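Local coordinates for protein succinyl-CoA ligase (ADP-forming) subunit alpha (Methanosaeta concilii, PDB 6HXI) that binds coenzyme A and joins a CoA-ligase region to a citrate synthase-like C-terminal region within a multi-chain assembly, at residues 119-124 with 203-208; 262-267 with 271-276; 214-219 with 249-254; 257-262 with 292-297. All blocks are in the same frame, centred on the assembly; numbering follows the deposited sequence.

Interaction 1: residues 119-124 with 203-208; sequences RQSRVM and GGDRYP
Arg122, on the helix 118-130, and Tyr207, in the loop that follows strand 196-201, mark the closest backbone approach of the two segments, with their CA atoms 5.9 Å apart. Residues 203-208, an irregular loop, pass along the side of helix 118-130, and side chains make most of the contact. One tight spot involves the loop backbone: Ser121 CB sits 3.1 Å from Tyr207 O, and the small side chain of serine suits a place so near a carbonyl. The serine hydroxyl gives its proton to a water 2.6 Å from OG, and that water donates in turn to Asp205 OD2, again at 2.6 Å, so a short polar relay spans a distance the two side chains do not bridge directly. Beside it, Arg122 runs alongside Tyr207, both pointing the same way. Its chain bends at chi3 (-70°), which brings the guanidinium above one face of the phenol. CZ stands 4.4 Å over the ring centroid, while the two planes are 87° apart, so this is an edge-on, roughly perpendicular cation-pi contact in which NH2 leads, 3.2 Å from Tyr207 CE2. CD adds a CH-pi contact to the same ring. This geometry is that of one of two modelled conformers of Arg122. The phenol OH is hydrogen-bonded to Ser124 O of the Citrate lyase chain. Behind the contact, Phe94 of helix 93-102 packs on Gln120, Val123 and Met124, while Tyr207 also touches Glu118 in helix 118-130.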
loop_
_atom_site.group_PDB
_atom_site.type_symbol
_atom_site.label_atom_id
_atom_site.label_comp_id
_atom_site.label_asym_id
_atom_site.label_seq_id
_atom_site.Cartn_x
_atom_site.Cartn_y
_atom_site.Cartn_z
ATOM N N ARG B 119 -13.290 -29.835 48.943
ATOM C CA ARG B 119 -14.751 -29.817 48.827
ATOM C C ARG B 119 -15.250 -30.059 47.374
ATOM O O ARG B 119 -16.168 -30.850 47.170
ATOM C CB ARG B 119 -15.365 -28.550 49.438
ATOM C CG ARG B 119 -16.868 -28.473 49.192
ATOM C CD ARG B 119 -17.643 -27.547 50.091
ATOM N NE ARG B 119 -19.056 -27.599 49.715
ATOM C CZ ARG B 119 -19.916 -28.536 50.113
ATOM N NH1 ARG B 119 -21.175 -28.509 49.694
ATOM N NH2 ARG B 119 -19.524 -29.506 50.939
ATOM N N GLN B 120 -14.621 -29.396 46.393
ATOM C CA GLN B 120 -14.883 -29.520 44.960
ATOM C C GLN B 120 -14.626 -30.954 44.479
ATOM O O GLN B 120 -15.462 -31.510 43.758
ATOM C CB GLN B 120 -14.019 -28.534 44.173
ATOM C CG GLN B 120 -14.503 -27.074 44.285
ATOM C CD GLN B 120 -13.638 -26.104 43.515
ATOM O OE1 GLN B 120 -12.930 -26.464 42.571
ATOM N NE2 GLN B 120 -13.640 -24.849 43.923
ATOM N N SER B 121 -13.502 -31.568 44.921
ATOM C CA SER B 121 -13.157 -32.960 44.570
ATOM C C SER B 121 -14.188 -33.938 45.126
ATOM O O SER B 121 -14.583 -34.858 44.409
ATOM C CB SER B 121 -11.764 -33.307 45.053
ATOM O OG SER B 121 -10.859 -32.565 44.264
ATOM N N ARG B 122 -14.635 -33.740 46.384
ATOM C CA ARG B 122 -15.673 -34.570 47.003
ATOM C C ARG B 122 -16.987 -34.458 46.207
ATOM O O ARG B 122 -17.644 -35.467 45.967
ATOM C CB ARG B 122 -15.930 -34.141 48.448
ATOM C CG ARG B 122 -14.870 -34.562 49.430
ATOM C CD ARG B 122 -15.375 -34.459 50.860
ATOM N NE ARG B 122 -15.562 -33.071 51.296
ATOM C CZ ARG B 122 -14.595 -32.307 51.800
ATOM N NH1 ARG B 122 -14.857 -31.065 52.182
ATOM N NH2 ARG B 122 -13.370 -32.793 51.960
ATOM N N VAL B 123 -17.350 -33.237 45.777
ATOM C CA VAL B 123 -18.569 -33.004 44.966
ATOM C C VAL B 123 -18.430 -33.669 43.572
ATOM O O VAL B 123 -19.408 -34.232 43.091
ATOM C CB VAL B 123 -18.996 -31.520 44.895
ATOM C CG1 VAL B 123 -20.137 -31.317 43.894
ATOM C CG2 VAL B 123 -19.388 -31.004 46.283
ATOM N N MET B 124 -17.217 -33.666 42.976
ATOM C CA MET B 124 -16.977 -34.318 41.682
ATOM C C MET B 124 -17.082 -35.840 41.811
ATOM O O MET B 124 -17.745 -36.470 40.989
ATOM C CB MET B 124 -15.618 -33.910 41.088
ATOM C CG MET B 124 -15.591 -32.465 40.645
ATOM S SD MET B 124 -14.129 -31.969 39.712
ATOM C CE MET B 124 -12.901 -31.920 40.978
ATOM N N GLY B 203 -4.041 -39.620 41.754
ATOM C CA GLY B 203 -3.625 -38.301 42.223
ATOM C C GLY B 203 -3.270 -38.373 43.693
ATOM O O GLY B 203 -3.562 -39.375 44.353
ATOM N N GLY B 204 -2.652 -37.322 44.209
ATOM C CA GLY B 204 -2.240 -37.271 45.608
ATOM C C GLY B 204 -3.114 -36.451 46.536
ATOM O O GLY B 204 -2.712 -36.136 47.659
ATOM N N ASP B 205 -4.314 -36.112 46.094
ATOM C CA ASP B 205 -5.224 -35.328 46.900
ATOM C C ASP B 205 -5.911 -36.196 47.969
ATOM O O ASP B 205 -6.121 -37.396 47.749
ATOM C CB ASP B 205 -6.245 -34.594 46.005
ATOM C CG ASP B 205 -5.700 -33.401 45.201
ATOM O OD1 ASP B 205 -4.594 -32.914 45.518
ATOM O OD2 ASP B 205 -6.393 -32.938 44.287
ATOM N N ARG B 206 -6.247 -35.589 49.127
ATOM C CA ARG B 206 -6.921 -36.284 50.233
ATOM C C ARG B 206 -8.284 -36.904 49.822
ATOM O O ARG B 206 -8.649 -37.962 50.338
ATOM C CB ARG B 206 -7.092 -35.350 51.454
ATOM C CG ARG B 206 -7.327 -36.131 52.745
ATOM C CD ARG B 206 -7.181 -35.312 54.021
ATOM N NE ARG B 206 -5.788 -35.007 54.347
ATOM C CZ ARG B 206 -5.040 -35.734 55.164
ATOM N NH1 ARG B 206 -3.788 -35.382 55.414
ATOM N NH2 ARG B 206 -5.539 -36.820 55.739
ATOM N N TYR B 207 -9.016 -36.245 48.903
ATOM C CA TYR B 207 -10.336 -36.680 48.448
ATOM C C TYR B 207 -10.305 -36.860 46.945
ATOM O O TYR B 207 -10.541 -35.898 46.217
ATOM C CB TYR B 207 -11.423 -35.683 48.906
ATOM C CG TYR B 207 -11.459 -35.536 50.410
ATOM C CD1 TYR B 207 -12.193 -36.420 51.202
ATOM C CD2 TYR B 207 -10.702 -34.558 51.054
ATOM C CE1 TYR B 207 -12.187 -36.323 52.596
ATOM C CE2 TYR B 207 -10.688 -34.453 52.447
ATOM C CZ TYR B 207 -11.435 -35.337 53.211
ATOM O OH TYR B 207 -11.405 -35.241 54.575
ATOM N N PRO B 208 -9.922 -38.047 46.426
ATOM C CA PRO B 208 -9.825 -38.175 44.959
ATOM C C PRO B 208 -11.188 -38.388 44.297
ATOM O O PRO B 208 -12.165 -38.655 44.987
ATOM C CB PRO B 208 -8.899 -39.376 44.781
ATOM C CG PRO B 208 -9.191 -40.250 46.024
ATOM C CD PRO B 208 -9.577 -39.315 47.120
HETATM O O HOH W 1 -8.555 -32.116 45.461
#

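Interaction 2: residues 262-267 with 271-276; sequences TCSPYL and VQFGHA
The long connection between strand 255-260 and helix 287-297 folds back on itself here, with Cys263, Ser264 and Leu267 gathered round the ring of Phe273. The short 3-10 turn 264-266 lies between Cys263 and Leu267, which both point toward the ring. Cys263 SG lies 4.7 Å from the ring centroid and 43° off its normal, an oblique sulfur-aromatic approach in which the polarisable sulfur nears CZ and CE1. Its chi1 of 62° sets SG between the backbone N and the carbonyl carbon, directed at the phenyl. Leu267 comes to the rim of the ring, its CD1 4.0 Å from Phe273 CZ, and the two side chains cross obliquely. Ser264 OG is also at the edge, 4.2 Å from Phe273 CE2. Val271 CG1 lies over one face of the ring, 3.6 Å above its plane. Tyr302 of the Citrate lyase chain meets the phenyl edge-to-face, and the Gly274 backbone is hydrogen-bonded to that chain. A bulky aromatic suits this place because it gives an irregular segment an apolar centre, shared with that tyrosine: an interface loop folded back round one phenyl ring, with a Cys sulfur-aromatic contact among its neighbours.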
loop_
_atom_site.group_PDB
_atom_site.type_symbol
_atom_site.label_atom_id
_atom_site.label_comp_id
_atom_site.label_asym_id
_atom_site.label_seq_id
_atom_site.Cartn_x
_atom_site.Cartn_y
_atom_site.Cartn_z
ATOM N N THR B 262 7.647 -43.898 54.941
ATOM C CA THR B 262 8.255 -44.555 56.106
ATOM C C THR B 262 9.205 -43.596 56.843
ATOM O O THR B 262 9.574 -43.865 57.976
ATOM C CB THR B 262 8.916 -45.904 55.725
ATOM O OG1 THR B 262 10.055 -45.688 54.886
ATOM C CG2 THR B 262 7.942 -46.879 55.051
ATOM N N CYS B 263 9.587 -42.470 56.189
ATOM C CA CYS B 263 10.460 -41.419 56.729
ATOM C C CYS B 263 9.796 -40.622 57.862
ATOM O O CYS B 263 10.488 -40.187 58.782
ATOM C CB CYS B 263 10.892 -40.487 55.608
ATOM S SG CYS B 263 9.512 -39.622 54.813
ATOM N N SER B 264 8.473 -40.388 57.751
ATOM C CA SER B 264 7.641 -39.589 58.655
ATOM C C SER B 264 7.931 -39.734 60.167
ATOM O O SER B 264 8.144 -38.688 60.786
ATOM C CB SER B 264 6.159 -39.827 58.389
ATOM O OG SER B 264 5.354 -38.912 59.109
ATOM N N PRO B 265 7.959 -40.946 60.804
ATOM C CA PRO B 265 8.221 -41.002 62.263
ATOM C C PRO B 265 9.581 -40.470 62.720
ATOM O O PRO B 265 9.717 -40.094 63.887
ATOM C CB PRO B 265 8.070 -42.490 62.595
ATOM C CG PRO B 265 7.266 -43.056 61.482
ATOM C CD PRO B 265 7.702 -42.301 60.273
ATOM N N TYR B 266 10.584 -40.448 61.817
ATOM C CA TYR B 266 11.949 -39.985 62.097
ATOM C C TYR B 266 12.041 -38.458 62.101
ATOM O O TYR B 266 12.961 -37.896 62.701
ATOM C CB TYR B 266 12.920 -40.515 61.031
ATOM C CG TYR B 266 12.993 -42.018 60.869
ATOM C CD1 TYR B 266 12.129 -42.688 60.008
ATOM C CD2 TYR B 266 14.015 -42.752 61.464
ATOM C CE1 TYR B 266 12.232 -44.062 59.801
ATOM C CE2 TYR B 266 14.142 -44.124 61.246
ATOM C CZ TYR B 266 13.250 -44.774 60.410
ATOM O OH TYR B 266 13.352 -46.122 60.176
ATOM N N LEU B 267 11.111 -37.805 61.391
ATOM C CA LEU B 267 11.027 -36.359 61.175
ATOM C C LEU B 267 9.912 -35.711 62.047
ATOM O O LEU B 267 9.166 -36.466 62.688
ATOM C CB LEU B 267 10.742 -36.111 59.672
ATOM C CG LEU B 267 11.493 -36.975 58.652
ATOM C CD1 LEU B 267 10.794 -36.955 57.317
ATOM C CD2 LEU B 267 12.958 -36.554 58.505
ATOM N N VAL B 271 5.351 -32.082 59.513
ATOM C CA VAL B 271 5.761 -32.129 58.102
ATOM C C VAL B 271 4.629 -32.590 57.142
ATOM O O VAL B 271 4.122 -33.710 57.217
ATOM C CB VAL B 271 7.082 -32.914 57.858
ATOM C CG1 VAL B 271 7.480 -32.871 56.387
ATOM C CG2 VAL B 271 8.215 -32.357 58.713
ATOM N N GLN B 272 4.254 -31.671 56.246
ATOM C CA GLN B 272 3.293 -31.882 55.171
ATOM C C GLN B 272 4.153 -32.234 53.961
ATOM O O GLN B 272 5.093 -31.494 53.637
ATOM C CB GLN B 272 2.452 -30.608 54.919
ATOM C CG GLN B 272 1.618 -30.620 53.627
ATOM C CD GLN B 272 0.514 -31.653 53.603
ATOM O OE1 GLN B 272 -0.362 -31.686 54.476
ATOM N NE2 GLN B 272 0.508 -32.488 52.572
ATOM N N PHE B 273 3.876 -33.376 53.330
ATOM C CA PHE B 273 4.664 -33.780 52.168
ATOM C C PHE B 273 4.052 -33.247 50.877
ATOM O O PHE B 273 3.004 -32.596 50.937
ATOM C CB PHE B 273 4.926 -35.296 52.157
ATOM C CG PHE B 273 5.715 -35.732 53.368
ATOM C CD1 PHE B 273 7.092 -35.548 53.424
ATOM C CD2 PHE B 273 5.076 -36.291 54.469
ATOM C CE1 PHE B 273 7.824 -35.959 54.545
ATOM C CE2 PHE B 273 5.806 -36.696 55.592
ATOM C CZ PHE B 273 7.175 -36.527 55.622
ATOM N N GLY B 274 4.760 -33.455 49.759
ATOM C CA GLY B 274 4.432 -32.979 48.417
ATOM C C GLY B 274 2.972 -32.969 48.039
ATOM O O GLY B 274 2.396 -31.903 47.843
ATOM N N HIS B 275 2.357 -34.151 47.962
ATOM C CA HIS B 275 0.929 -34.291 47.640
ATOM C C HIS B 275 0.070 -33.703 48.745
ATOM O O HIS B 275 0.410 -33.852 49.923
ATOM C CB HIS B 275 0.565 -35.768 47.438
ATOM C CG HIS B 275 1.230 -36.424 46.264
ATOM N ND1 HIS B 275 1.473 -37.777 46.246
ATOM C CD2 HIS B 275 1.659 -35.888 45.097
ATOM C CE1 HIS B 275 2.040 -38.028 45.084
ATOM N NE2 HIS B 275 2.174 -36.921 44.358
ATOM N N ALA B 276 -1.045 -33.042 48.373
ATOM C CA ALA B 276 -1.972 -32.443 49.357
ATOM C C ALA B 276 -2.423 -33.436 50.454
ATOM O O ALA B 276 -2.478 -33.059 51.623
ATOM C CB ALA B 276 -3.180 -31.833 48.654
#

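Interaction 3: residues 214-219 with 249-254; sequences DHILRY and KKITKP
Ile216 and Ile251 set their side chains at about a right angle, the CG2 branch of Ile216 against the CD1 end of Ile251: Ile216 CG2 touches Ile251 CD1 at 3.7 Å and CG1 at 4.0 Å. Ile251 CG1 is anti to the carbonyl carbon (chi1 -55°), which carries its terminal methyl toward the helix. Branched aliphatic residues suit this spot, since Ile228 of the neighbouring strand 227-233 lies against both and Ile242 and Ala245 of helix 239-247 extend the apolar patch. Nearer the surface, Leu217 CD2 comes only within 4.3 Å of Lys250 O, a peripheral touch. The polar part of the contact is different in kind. Lys253 stretches out beyond CG and places NZ 2.7 Å from Tyr219 O. The C=O...N angle is 139° and the ammonium lies in the carbonyl plane, on a lone pair. Asn222 O and Ile225 O accept from the same nitrogen, so three backbone carbonyls grip one ammonium group near the C-terminal end of helix 212-221, where a positive charge would be favoured by the helix dipole. Tyr219 turns its own hydroxyl away, to Phe174 O. The segment 249-254 belongs to the beta-alpha-beta crossover that links strands 227-233 and 255-260 through helix 239-247. A lysine from that crossover loop, joining a carbonyl in the last turn of the helix, Tyr219 O, to two carbonyls of the chain just beyond it, resembles C-terminal capping by a side chain.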
loop_
_atom_site.group_PDB
_atom_site.type_symbol
_atom_site.label_atom_id
_atom_site.label_comp_id
_atom_site.label_asym_id
_atom_site.label_seq_id
_atom_site.Cartn_x
_atom_site.Cartn_y
_atom_site.Cartn_z
ATOM N N ASP B 214 -11.584 -48.688 43.483
ATOM C CA ASP B 214 -12.469 -48.620 42.310
ATOM C C ASP B 214 -11.786 -49.307 41.121
ATOM O O ASP B 214 -12.361 -50.241 40.535
ATOM C CB ASP B 214 -12.818 -47.153 41.963
ATOM C CG ASP B 214 -13.425 -46.326 43.089
ATOM O OD1 ASP B 214 -13.542 -46.850 44.223
ATOM O OD2 ASP B 214 -13.773 -45.145 42.839
ATOM N N HIS B 215 -10.515 -48.889 40.839
ATOM C CA HIS B 215 -9.674 -49.420 39.775
ATOM C C HIS B 215 -9.234 -50.837 40.059
ATOM O O HIS B 215 -9.300 -51.637 39.138
ATOM C CB HIS B 215 -8.501 -48.489 39.460
ATOM C CG HIS B 215 -8.953 -47.072 39.219
ATOM N ND1 HIS B 215 -9.570 -46.704 38.037
ATOM C CD2 HIS B 215 -8.937 -46.008 40.049
ATOM C CE1 HIS B 215 -9.892 -45.428 38.173
ATOM N NE2 HIS B 215 -9.524 -44.960 39.362
ATOM N N ILE B 216 -8.865 -51.179 41.328
ATOM C CA ILE B 216 -8.454 -52.542 41.706
ATOM C C ILE B 216 -9.592 -53.546 41.444
ATOM O O ILE B 216 -9.333 -54.657 40.951
ATOM C CB ILE B 216 -7.866 -52.640 43.150
ATOM C CG1 ILE B 216 -6.506 -51.917 43.225
ATOM C CG2 ILE B 216 -7.719 -54.114 43.600
ATOM C CD1 ILE B 216 -5.872 -51.765 44.618
ATOM N N LEU B 217 -10.848 -53.129 41.730
ATOM C CA LEU B 217 -12.043 -53.954 41.509
ATOM C C LEU B 217 -12.303 -54.202 40.036
ATOM O O LEU B 217 -12.769 -55.279 39.692
ATOM C CB LEU B 217 -13.295 -53.393 42.205
ATOM C CG LEU B 217 -13.319 -53.468 43.723
ATOM C CD1 LEU B 217 -14.597 -52.859 44.267
ATOM C CD2 LEU B 217 -13.159 -54.896 44.217
ATOM N N ARG B 218 -11.973 -53.228 39.167
ATOM C CA ARG B 218 -12.089 -53.388 37.720
ATOM C C ARG B 218 -11.046 -54.408 37.234
ATOM O O ARG B 218 -11.356 -55.207 36.356
ATOM C CB ARG B 218 -11.853 -52.071 36.984
ATOM C CG ARG B 218 -12.981 -51.057 37.038
ATOM C CD ARG B 218 -12.750 -49.914 36.058
ATOM N NE ARG B 218 -11.451 -49.251 36.233
ATOM C CZ ARG B 218 -10.377 -49.480 35.484
ATOM N NH1 ARG B 218 -10.416 -50.381 34.513
ATOM N NH2 ARG B 218 -9.245 -48.836 35.723
ATOM N N TYR B 219 -9.809 -54.366 37.777
ATOM C CA TYR B 219 -8.747 -55.297 37.400
ATOM C C TYR B 219 -9.115 -56.724 37.790
ATOM O O TYR B 219 -8.734 -57.657 37.083
ATOM C CB TYR B 219 -7.408 -54.915 38.052
ATOM C CG TYR B 219 -6.915 -53.508 37.786
ATOM C CD1 TYR B 219 -7.298 -52.815 36.636
ATOM C CD2 TYR B 219 -6.013 -52.891 38.646
ATOM C CE1 TYR B 219 -6.836 -51.527 36.382
ATOM C CE2 TYR B 219 -5.537 -51.603 38.395
ATOM C CZ TYR B 219 -5.940 -50.931 37.255
ATOM O OH TYR B 219 -5.466 -49.666 37.009
ATOM N N LYS B 249 -12.257 -61.357 50.778
ATOM C CA LYS B 249 -12.011 -62.188 49.588
ATOM C C LYS B 249 -12.593 -61.578 48.282
ATOM O O LYS B 249 -12.930 -62.317 47.354
ATOM C CB LYS B 249 -12.486 -63.640 49.812
ATOM C CG LYS B 249 -11.587 -64.463 50.726
ATOM C CD LYS B 249 -12.053 -65.929 50.769
ATOM C CE LYS B 249 -11.322 -66.739 51.804
ATOM N NZ LYS B 249 -11.984 -68.053 52.057
ATOM N N LYS B 250 -12.678 -60.227 48.210
ATOM C CA LYS B 250 -13.173 -59.490 47.041
ATOM C C LYS B 250 -12.071 -59.346 45.977
ATOM O O LYS B 250 -12.375 -59.044 44.822
ATOM C CB LYS B 250 -13.733 -58.116 47.448
ATOM C CG LYS B 250 -15.034 -58.188 48.242
ATOM C CD LYS B 250 -15.509 -56.803 48.671
ATOM C CE LYS B 250 -16.783 -56.860 49.469
ATOM N NZ LYS B 250 -17.967 -56.939 48.583
ATOM N N ILE B 251 -10.795 -59.565 46.382
ATOM C CA ILE B 251 -9.602 -59.533 45.529
ATOM C C ILE B 251 -8.916 -60.896 45.668
ATOM O O ILE B 251 -8.234 -61.148 46.663
ATOM C CB ILE B 251 -8.635 -58.352 45.856
ATOM C CG1 ILE B 251 -9.342 -56.983 45.818
ATOM C CG2 ILE B 251 -7.376 -58.375 44.949
ATOM C CD1 ILE B 251 -8.694 -55.947 46.711
ATOM N N THR B 252 -9.123 -61.771 44.674
ATOM C CA THR B 252 -8.570 -63.132 44.637
ATOM C C THR B 252 -7.238 -63.209 43.878
ATOM O O THR B 252 -6.434 -64.101 44.157
ATOM C CB THR B 252 -9.603 -64.134 44.103
ATOM O OG1 THR B 252 -9.878 -63.853 42.729
ATOM C CG2 THR B 252 -10.895 -64.141 44.921
ATOM N N LYS B 253 -7.014 -62.287 42.916
ATOM C CA LYS B 253 -5.782 -62.203 42.120
ATOM C C LYS B 253 -4.631 -61.766 43.020
ATOM O O LYS B 253 -4.893 -61.001 43.956
ATOM C CB LYS B 253 -5.949 -61.211 40.964
ATOM C CG LYS B 253 -6.685 -61.810 39.786
ATOM C CD LYS B 253 -7.156 -60.764 38.792
ATOM C CE LYS B 253 -8.294 -61.349 38.007
ATOM N NZ LYS B 253 -8.831 -60.404 37.021
ATOM N N PRO B 254 -3.368 -62.234 42.798
ATOM C CA PRO B 254 -2.272 -61.798 43.686
ATOM C C PRO B 254 -2.010 -60.295 43.564
ATOM O O PRO B 254 -1.951 -59.767 42.459
ATOM C CB PRO B 254 -1.092 -62.682 43.275
ATOM C CG PRO B 254 -1.394 -63.108 41.894
ATOM C CD PRO B 254 -2.879 -63.150 41.741
#

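Interaction 4: residues 257-262 with 292-297; sequences AWVTGT and DAFRQA
Phe294 lays one face of its ring on the methyl of Ala257, whose CB stands 3.6 Å from the centroid and 15° off the ring normal, a CH-pi contact displaced slightly toward CD1. A side chain as short as alanine suits this place because it leaves the ring room to come flat against the strand. Val259, two residues on and therefore on the same side of the strand, supplies the next support: its CG2 is 4.0 Å from Phe294 CD2 and from CE2, with the two side chains crossing at about a right angle. CG2 of Val259 is anti to the carbonyl carbon, which turns that methyl toward the ring. Phe294 itself has an unusual chi1 of -104°, well away from a staggered value, consistent with a ring fitted to its surroundings. Ile242 and Ile243 of helix 239-247 also touch the phenyl, which is thus packed between strand and helix. The helix 292-297 runs nearly antiparallel to strand 257-260, at 170° and 8.9 Å between the segment axes. Trp258, pointing to the other side of the strand, still swings its six-membered ring back to the rim of the contact, where Arg295 NH2 lies near the ring plane, 4.3 Å from CZ3. That is an edge approach and not a cation-pi stack, and Arg295 NH1 is weakly bonded to Pro302 O. Asn291 OD1, one residue earlier on the helix, accepts from Val259 N, but between these two segments the contact is apolar, with the charged group left at the exposed margin.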
loop_
_atom_site.group_PDB
_atom_site.type_symbol
_atom_site.label_atom_id
_atom_site.label_comp_id
_atom_site.label_asym_id
_atom_site.label_seq_id
_atom_site.Cartn_x
_atom_site.Cartn_y
_atom_site.Cartn_z
ATOM N N ALA B 257 1.790 -54.798 47.011
ATOM C CA ALA B 257 1.448 -53.514 47.615
ATOM C C ALA B 257 2.582 -52.867 48.391
ATOM O O ALA B 257 3.275 -53.533 49.149
ATOM C CB ALA B 257 0.240 -53.680 48.516
ATOM N N TRP B 258 2.747 -51.548 48.217
ATOM C CA TRP B 258 3.725 -50.768 48.966
ATOM C C TRP B 258 3.188 -49.377 49.264
ATOM O O TRP B 258 2.635 -48.729 48.378
ATOM C CB TRP B 258 5.115 -50.720 48.301
ATOM C CG TRP B 258 6.110 -49.934 49.116
ATOM C CD1 TRP B 258 6.576 -48.676 48.854
ATOM C CD2 TRP B 258 6.640 -50.298 50.400
ATOM N NE1 TRP B 258 7.400 -48.255 49.870
ATOM C CE2 TRP B 258 7.457 -49.229 50.833
ATOM C CE3 TRP B 258 6.515 -51.431 51.219
ATOM C CZ2 TRP B 258 8.157 -49.267 52.045
ATOM C CZ3 TRP B 258 7.199 -51.465 52.424
ATOM C CH2 TRP B 258 8.017 -50.399 52.822
ATOM N N VAL B 259 3.341 -48.933 50.523
ATOM C CA VAL B 259 2.908 -47.617 50.983
ATOM C C VAL B 259 4.164 -46.799 51.346
ATOM O O VAL B 259 4.949 -47.199 52.208
ATOM C CB VAL B 259 1.870 -47.696 52.142
ATOM C CG1 VAL B 259 1.457 -46.304 52.602
ATOM C CG2 VAL B 259 0.641 -48.508 51.731
ATOM N N THR B 260 4.363 -45.676 50.644
ATOM C CA THR B 260 5.509 -44.774 50.842
ATOM C C THR B 260 5.240 -43.808 52.023
ATOM O O THR B 260 4.085 -43.564 52.375
ATOM C CB THR B 260 5.818 -44.028 49.535
ATOM O OG1 THR B 260 4.781 -43.090 49.311
ATOM C CG2 THR B 260 5.907 -44.953 48.333
ATOM N N GLY B 261 6.298 -43.263 52.600
ATOM C CA GLY B 261 6.201 -42.344 53.730
ATOM C C GLY B 261 6.708 -42.940 55.029
ATOM O O GLY B 261 6.257 -42.541 56.102
ATOM N N THR B 262 7.647 -43.898 54.941
ATOM C CA THR B 262 8.255 -44.555 56.106
ATOM C C THR B 262 9.205 -43.596 56.843
ATOM O O THR B 262 9.574 -43.865 57.976
ATOM C CB THR B 262 8.916 -45.904 55.725
ATOM O OG1 THR B 262 10.055 -45.688 54.886
ATOM C CG2 THR B 262 7.942 -46.879 55.051
ATOM N N ASP B 292 1.898 -52.795 57.278
ATOM C CA ASP B 292 1.669 -53.905 58.206
ATOM C C ASP B 292 0.296 -54.528 57.977
ATOM O O ASP B 292 0.212 -55.747 57.847
ATOM C CB ASP B 292 1.845 -53.459 59.664
ATOM C CG ASP B 292 3.284 -53.238 60.098
ATOM O OD1 ASP B 292 4.206 -53.492 59.275
ATOM O OD2 ASP B 292 3.496 -52.831 61.262
ATOM N N ALA B 293 -0.769 -53.687 57.871
ATOM C CA ALA B 293 -2.142 -54.134 57.609
ATOM C C ALA B 293 -2.241 -54.807 56.228
ATOM O O ALA B 293 -3.044 -55.721 56.053
ATOM C CB ALA B 293 -3.106 -52.966 57.704
ATOM N N PHE B 294 -1.406 -54.364 55.254
ATOM C CA PHE B 294 -1.344 -54.963 53.915
ATOM C C PHE B 294 -0.715 -56.365 53.997
ATOM O O PHE B 294 -1.248 -57.293 53.394
ATOM C CB PHE B 294 -0.585 -54.069 52.922
ATOM C CG PHE B 294 -1.443 -53.306 51.933
ATOM C CD1 PHE B 294 -2.257 -53.979 51.023
ATOM C CD2 PHE B 294 -1.384 -51.918 51.860
ATOM C CE1 PHE B 294 -3.034 -53.270 50.093
ATOM C CE2 PHE B 294 -2.162 -51.212 50.931
ATOM C CZ PHE B 294 -2.986 -51.891 50.060
ATOM N N ARG B 295 0.388 -56.518 54.761
ATOM C CA ARG B 295 1.075 -57.799 54.952
ATOM C C ARG B 295 0.106 -58.830 55.558
ATOM O O ARG B 295 -0.044 -59.919 55.004
ATOM C CB ARG B 295 2.298 -57.619 55.867
ATOM C CG ARG B 295 3.636 -57.807 55.172
ATOM C CD ARG B 295 4.801 -57.476 56.089
ATOM N NE ARG B 295 5.025 -56.030 56.203
ATOM C CZ ARG B 295 5.948 -55.347 55.523
ATOM N NH1 ARG B 295 6.752 -55.970 54.667
ATOM N NH2 ARG B 295 6.080 -54.040 55.702
ATOM N N GLN B 296 -0.600 -58.431 56.646
ATOM C CA GLN B 296 -1.587 -59.213 57.404
ATOM C C GLN B 296 -2.836 -59.600 56.599
ATOM O O GLN B 296 -3.501 -60.574 56.951
ATOM C CB GLN B 296 -1.996 -58.462 58.684
ATOM C CG GLN B 296 -0.905 -58.424 59.754
ATOM C CD GLN B 296 -1.181 -57.401 60.826
ATOM O OE1 GLN B 296 -2.170 -57.483 61.563
ATOM N NE2 GLN B 296 -0.295 -56.425 60.955
ATOM N N ALA B 297 -3.165 -58.833 55.541
ATOM C CA ALA B 297 -4.322 -59.090 54.668
ATOM C C ALA B 297 -4.037 -60.119 53.550
ATOM O O ALA B 297 -4.973 -60.579 52.895
ATOM C CB ALA B 297 -4.834 -57.789 54.074
#

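In the fold
Interactions 1 and 4 are buried, whereas interactions 2 and 3 are only partly so. Interaction 4 is an apolar strand-to-helix pairing; interaction 3 combines an apolar patch with an ammonium held by backbone carbonyls; interaction 1 mixes an edge-on cation-pi contact, in one of two arginine conformers, with a water bridge; interaction 2 is built round one aromatic ring. Interactions 2 and 4 share Thr262 and have centres about 16 Å apart, the loop of the first springing from the strand of the second. Segments 249-254 and 257-262 adjoin in sequence. Interactions 1 and 2 touch, Gly204 O lying 3.3 Å from His275 CB. Both, with the strand end of interaction 4, face the Citrate lyase chain; interaction 3 does not.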